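Local coordinates for Galactose/lactose metabolism regulatory protein GAL80 (PDB 3BTV), which represses the yeast galactose and lactose metabolic genes by binding the activator GAL4 and blocking its transcriptional activation when no inducing sugar is present, at residues P79-F84 / M107-F112. The protein carries 1 engineered substitution. Numbering follows the deposited sequence.
Sequences PTLESF and MPLLEF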
ATOM      1  N   PRO B  79      47.577  17.844  -2.968  1.00105.16           N
ATOM      2  CA  PRO B  79      48.174  16.819  -2.108  1.00 99.62           C
ATOM      3  C   PRO B  79      47.339  16.561  -0.866  1.00104.78           C
ATOM      4  O   PRO B  79      47.170  15.410  -0.457  1.00114.15           O
ATOM      5  CB  PRO B  79      49.514  17.448  -1.685  1.00 90.27           C
ATOM      6  CG  PRO B  79      49.625  18.755  -2.441  1.00 99.81           C
ATOM      7  CD  PRO B  79      48.235  19.146  -2.790  1.00 87.86           C
ATOM      8  N   THR B  80      46.835  17.634  -0.267  1.00102.09           N
ATOM      9  CA  THR B  80      46.077  17.536   0.972  1.00101.78           C
ATOM     10  C   THR B  80      44.677  18.096   0.784  1.00 95.74           C
ATOM     11  O   THR B  80      44.424  18.864  -0.146  1.00106.02           O
ATOM     12  CB  THR B  80      46.760  18.327   2.103  1.00104.98           C
ATOM     13  OG1 THR B  80      46.764  19.723   1.776  1.00103.92           O
ATOM     14  CG2 THR B  80      48.190  17.857   2.286  1.00 99.89           C
ATOM     15  N   LEU B  81      43.767  17.712   1.669  1.00 93.38           N
ATOM     16  CA  LEU B  81      42.426  18.276   1.643  1.00 94.81           C
ATOM     17  C   LEU B  81      42.534  19.770   1.930  1.00 87.16           C
ATOM     18  O   LEU B  81      41.790  20.580   1.378  1.00 91.84           O
ATOM     19  CB  LEU B  81      41.535  17.596   2.683  1.00 88.91           C
ATOM     20  CG  LEU B  81      40.051  17.983   2.680  1.00 91.20           C
ATOM     21  CD1 LEU B  81      39.413  17.678   1.332  1.00 92.34           C
ATOM     22  CD2 LEU B  81      39.296  17.281   3.809  1.00 83.23           C
ATOM     23  N   GLU B  82      43.479  20.123   2.793  1.00 85.82           N
ATOM     24  CA  GLU B  82      43.693  21.513   3.178  1.00104.94           C
ATOM     25  C   GLU B  82      44.070  22.391   1.989  1.00103.67           C
ATOM     26  O   GLU B  82      43.462  23.435   1.763  1.00102.15           O
ATOM     27  CB  GLU B  82      44.776  21.608   4.248  1.00102.37           C
ATOM     28  CG  GLU B  82      45.225  23.025   4.531  1.00127.52           C
ATOM     29  CD  GLU B  82      46.082  23.117   5.770  1.00140.62           C
ATOM     30  OE1 GLU B  82      46.080  22.153   6.563  1.00135.06           O
ATOM     31  OE2 GLU B  82      46.752  24.155   5.952  1.00154.36           O
ATOM     32  N   SER B  83      45.086  21.971   1.242  1.00 96.62           N
ATOM     33  CA  SER B  83      45.484  22.686   0.038  1.00101.58           C
ATOM     34  C   SER B  83      44.306  22.780  -0.931  1.00107.96           C
ATOM     35  O   SER B  83      43.965  23.863  -1.408  1.00102.94           O
ATOM     36  CB  SER B  83      46.669  21.988  -0.629  1.00106.67           C
ATOM     37  OG  SER B  83      46.402  20.608  -0.823  1.00116.29           O
ATOM     38  N   PHE B  84      43.681  21.641  -1.205  1.00108.00           N
ATOM     39  CA  PHE B  84      42.508  21.593  -2.077  1.00 95.29           C
ATOM     40  C   PHE B  84      41.461  22.637  -1.680  1.00100.00           C
ATOM     41  O   PHE B  84      41.064  23.472  -2.495  1.00 90.07           O
ATOM     42  CB  PHE B  84      41.893  20.184  -2.067  1.00 88.73           C
ATOM     43  CG  PHE B  84      40.670  20.032  -2.944  1.00 84.63           C
ATOM     44  CD1 PHE B  84      40.799  19.789  -4.307  1.00 78.84           C
ATOM     45  CD2 PHE B  84      39.396  20.112  -2.401  1.00 81.40           C
ATOM     46  CE1 PHE B  84      39.685  19.641  -5.113  1.00 81.76           C
ATOM     47  CE2 PHE B  84      38.259  19.960  -3.205  1.00 79.99           C
ATOM     48  CZ  PHE B  84      38.403  19.723  -4.563  1.00 78.04           C
ATOM     49  N   MET B 107      33.331  18.558   6.778  1.00 81.01           N
ATOM     50  CA  MET B 107      33.525  19.459   7.920  1.00 80.02           C
ATOM     51  C   MET B 107      34.848  20.222   7.868  1.00 77.39           C
ATOM     52  O   MET B 107      34.847  21.455   7.897  1.00 92.64           O
ATOM     53  CB  MET B 107      33.335  18.737   9.263  1.00 73.19           C
ATOM     54  CG  MET B 107      31.924  18.202   9.477  1.00 83.76           C
ATOM     55  SD  MET B 107      30.609  19.413   9.189  1.00 88.74           S
ATOM     56  CE  MET B 107      30.560  20.271  10.758  1.00 93.40           C
ATOM     57  N   PRO B 108      35.979  19.494   7.777  1.00 85.10           N
ATOM     58  CA  PRO B 108      37.294  20.138   7.668  1.00 83.74           C
ATOM     59  C   PRO B 108      37.401  20.937   6.377  1.00 82.56           C
ATOM     60  O   PRO B 108      37.970  22.026   6.360  1.00 88.52           O
ATOM     61  CB  PRO B 108      38.265  18.951   7.623  1.00 98.55           C
ATOM     62  CG  PRO B 108      37.503  17.796   8.207  1.00 87.62           C
ATOM     63  CD  PRO B 108      36.084  18.024   7.808  1.00 92.39           C
ATOM     64  N   LEU B 109      36.853  20.386   5.300  1.00 78.47           N
ATOM     65  CA  LEU B 109      36.869  21.054   4.004  1.00 85.60           C
ATOM     66  C   LEU B 109      36.216  22.436   4.092  1.00 70.62           C
ATOM     67  O   LEU B 109      36.766  23.424   3.618  1.00 86.64           O
ATOM     68  CB  LEU B 109      36.151  20.188   2.958  1.00 70.30           C
ATOM     69  CG  LEU B 109      36.207  20.619   1.486  1.00 96.02           C
ATOM     70  CD1 LEU B 109      36.034  19.416   0.571  1.00 88.11           C
ATOM     71  CD2 LEU B 109      35.156  21.678   1.179  1.00102.65           C
ATOM     72  N   LEU B 110      35.032  22.492   4.695  1.00 78.17           N
ATOM     73  CA  LEU B 110      34.333  23.761   4.849  1.00 73.14           C
ATOM     74  C   LEU B 110      35.171  24.736   5.666  1.00 84.43           C
ATOM     75  O   LEU B 110      35.151  25.943   5.423  1.00101.26           O
ATOM     76  CB  LEU B 110      32.978  23.556   5.518  1.00 71.24           C
ATOM     77  CG  LEU B 110      31.823  23.199   4.589  1.00 78.89           C
ATOM     78  CD1 LEU B 110      30.614  22.787   5.394  1.00 71.50           C
ATOM     79  CD2 LEU B 110      31.497  24.378   3.672  1.00 79.03           C
ATOM     80  N   GLU B 111      35.914  24.210   6.633  1.00 85.13           N
ATOM     81  CA  GLU B 111      36.757  25.058   7.464  1.00 81.18           C
ATOM     82  C   GLU B 111      37.925  25.637   6.671  1.00 92.77           C
ATOM     83  O   GLU B 111      38.159  26.843   6.709  1.00102.66           O
ATOM     84  CB  GLU B 111      37.251  24.306   8.700  1.00 91.56           C
ATOM     85  CG  GLU B 111      37.899  25.204   9.744  1.00 94.55           C
ATOM     86  CD  GLU B 111      36.921  26.197  10.354  1.00113.39           C
ATOM     87  OE1 GLU B 111      35.717  26.124  10.025  1.00121.54           O
ATOM     88  OE2 GLU B 111      37.355  27.047  11.163  1.00124.34           O
ATOM     89  N   PHE B 112      38.655  24.781   5.956  1.00101.04           N
ATOM     90  CA  PHE B 112      39.762  25.244   5.119  1.00100.14           C
ATOM     91  C   PHE B 112      39.219  26.124   3.996  1.00 85.54           C
ATOM     92  O   PHE B 112      39.909  27.003   3.484  1.00101.10           O
ATOM     93  CB  PHE B 112      40.527  24.063   4.511  1.00112.19           C
ATOM     94  CG  PHE B 112      41.164  23.152   5.526  1.00120.58           C
ATOM     95  CD1 PHE B 112      40.759  21.829   5.640  1.00108.88           C
ATOM     96  CD2 PHE B 112      42.175  23.614   6.358  1.00119.59           C
ATOM     97  CE1 PHE B 112      41.345  20.985   6.568  1.00114.48           C
ATOM     98  CE2 PHE B 112      42.765  22.777   7.288  1.00111.06           C
ATOM     99  CZ  PHE B 112      42.351  21.462   7.394  1.00113.89           C
TER
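With CG of Phe112 anti to its carbonyl carbon (chi1 -62°), and a chi1 of 170° swinging the Glu82 chain opposite its own amide nitrogen, the phenyl ring turns one face toward the backbone CA and the CB methylene of Glu82. Glu82 CB sits over the centre of the Phe112 ring, 3.8 Å from its centroid, a CH-pi contact. The extended chain then runs out across the CD2–CE2 side: CG lies 3.6 Å from Phe112 CD2, and OE1 approaches CE2 of the same ring to 3.5 Å. The carboxylate plane is nearly parallel to the ring (14°) but displaced beyond its CD2–CE2 edge.

Deeper in the interface the contact is aliphatic. Leu81 and Leu109 cross at about a right angle, their CD1 atoms 3.9 Å apart, while Leu81 CD2 rests on Pro108 CB at 4.3 Å. Leu109 CD1 also meets the edge of the Phe84 ring, 4.4 Å from CE2. Beyond the pair, Phe84 packs on Ala54 and Tyr56 of strand 50-56, and Leu109 on Ile93 and Ile95 of strand 92-95, so helices 81-86 and 102-112 pack side by side against the parallel sheet of the Rossmann fold.

With no hydrogen bond between the segments, shape complementarity and dispersion hold them together; on the more exposed side, the carboxylate's place beyond the ring margin probably keeps its charge off the pi face and near the C–H edge.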